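Local coordinates for protein MdcA (Pseudomonas aeruginosa, PDB 5VIT) that probably acts as the transferase (alpha) subunit of malonate decarboxylase, exchanging the acetyl group on the acyl carrier protein for malonyl, at residues Pro235-Val238 with Leu239-Met242. Sequence-based numbering, arbitrary orientation.
Sequences PVHV and LMAM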
loop_
_atom_site.group_PDB
_atom_site.type_symbol
_atom_site.label_atom_id
_atom_site.label_comp_id
_atom_site.label_asym_id
_atom_site.label_seq_id
_atom_site.Cartn_x
_atom_site.Cartn_y
_atom_site.Cartn_z
ATOM N N PRO A 235 6.716 18.155 -3.726
ATOM C CA PRO A 235 6.355 17.209 -2.666
ATOM C C PRO A 235 5.803 15.858 -3.153
ATOM O O PRO A 235 6.124 14.847 -2.523
ATOM C CB PRO A 235 5.283 17.978 -1.855
ATOM C CG PRO A 235 5.361 19.436 -2.338
ATOM C CD PRO A 235 6.500 19.550 -3.305
ATOM N N VAL A 236 5.005 15.826 -4.224
ATOM C CA VAL A 236 4.480 14.548 -4.723
ATOM C C VAL A 236 5.620 13.617 -5.197
ATOM O O VAL A 236 5.560 12.399 -4.983
ATOM C CB VAL A 236 3.456 14.748 -5.871
ATOM C CG1 VAL A 236 4.082 15.458 -7.070
ATOM C CG2 VAL A 236 2.864 13.416 -6.290
ATOM N N HIS A 237 6.671 14.188 -5.793
ATOM C CA HIS A 237 7.856 13.408 -6.163
ATOM C C HIS A 237 8.487 12.786 -4.922
ATOM O O HIS A 237 8.798 11.584 -4.872
ATOM C CB HIS A 237 8.891 14.275 -6.853
ATOM C CG HIS A 237 8.421 14.886 -8.131
ATOM N ND1 HIS A 237 8.752 16.171 -8.503
ATOM C CD2 HIS A 237 7.655 14.390 -9.131
ATOM C CE1 HIS A 237 8.207 16.441 -9.676
ATOM N NE2 HIS A 237 7.535 15.378 -10.078
ATOM N N VAL A 238 8.686 13.630 -3.921
ATOM C CA VAL A 238 9.316 13.212 -2.683
ATOM C C VAL A 238 8.531 12.081 -2.022
ATOM O O VAL A 238 9.127 11.138 -1.500
ATOM C CB VAL A 238 9.466 14.409 -1.715
ATOM C CG1 VAL A 238 10.095 13.962 -0.409
ATOM C CG2 VAL A 238 10.322 15.485 -2.372
ATOM N N LEU A 239 7.204 12.168 -2.079
ATOM C CA LEU A 239 6.333 11.122 -1.553
ATOM C C LEU A 239 6.579 9.788 -2.273
ATOM O O LEU A 239 6.798 8.768 -1.618
ATOM C CB LEU A 239 4.864 11.522 -1.669
ATOM C CG LEU A 239 3.819 10.491 -1.212
ATOM C CD1 LEU A 239 4.133 9.839 0.155
ATOM C CD2 LEU A 239 2.450 11.159 -1.180
ATOM N N MET A 240 6.567 9.799 -3.606
ATOM C CA MET A 240 6.852 8.584 -4.366
ATOM C C MET A 240 8.268 8.067 -4.049
ATOM O O MET A 240 8.481 6.866 -3.848
ATOM C CB MET A 240 6.681 8.842 -5.871
ATOM C CG MET A 240 5.253 9.207 -6.249
ATOM S SD MET A 240 4.951 9.255 -8.026
ATOM C CE MET A 240 5.865 10.691 -8.567
ATOM N N ALA A 241 9.218 8.998 -3.972
ATOM C CA ALA A 241 10.611 8.680 -3.658
ATOM C C ALA A 241 10.761 8.026 -2.279
ATOM O O ALA A 241 11.548 7.095 -2.125
ATOM C CB ALA A 241 11.451 9.926 -3.742
ATOM N N MET A 242 9.999 8.505 -1.291
ATOM C CA MET A 242 10.013 7.911 0.045
ATOM C C MET A 242 9.524 6.459 -0.008
ATOM O O MET A 242 10.106 5.560 0.629
ATOM C CB MET A 242 9.144 8.713 1.026
ATOM C CG MET A 242 9.661 10.104 1.378
ATOM S SD MET A 242 8.415 11.115 2.253
ATOM C CE MET A 242 8.657 10.533 3.933
#
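Met-240 reaches back along the helix to His-237, its methyl CE lying 4.1 Å from CD2 of the imidazole, at the ring edge and near its plane. A bend in the thioether at chi3 (-70°) brings that methyl back toward the preceding turn, while CG of Met-240 rests 3.4 Å from Val-236 O. CG1 of Val-236 sits over one face of the imidazole, offset toward the rim, and ND1 of His-237 is hydrogen-bonded to N of Lys-234, the residue just before the helix, which helps fix the rotation of the ring.

The backbone here is the first turns of the alpha-helix 235-250, with i to i+4 hydrogen bonds from Leu-239 N to Pro-235 O (2.9 Å) through Met-242 N to Val-238 O (2.8 Å). Pro-235, which has no N-H to offer, suits the first turn. This helix packs against helix 263-278: Asn-264 touches both His-237 and Met-240, and Ile-268 meets Ala-241.

Packing is also tight at Met-242, whose CG lies 3.1 Å from Val-238 O; beyond it, CG1 of Val-238 and SD of Met-242 make an ordinary apolar contact at 4.2 Å. The loose side is at the helix start, where Pro-235 is the one partly exposed residue: the nearest approach of its side chain to the following turn, CB to Leu-239 N, is 6.1 Å. Leu-87 of the MdcC chain packs on both Pro-235 and Leu-239.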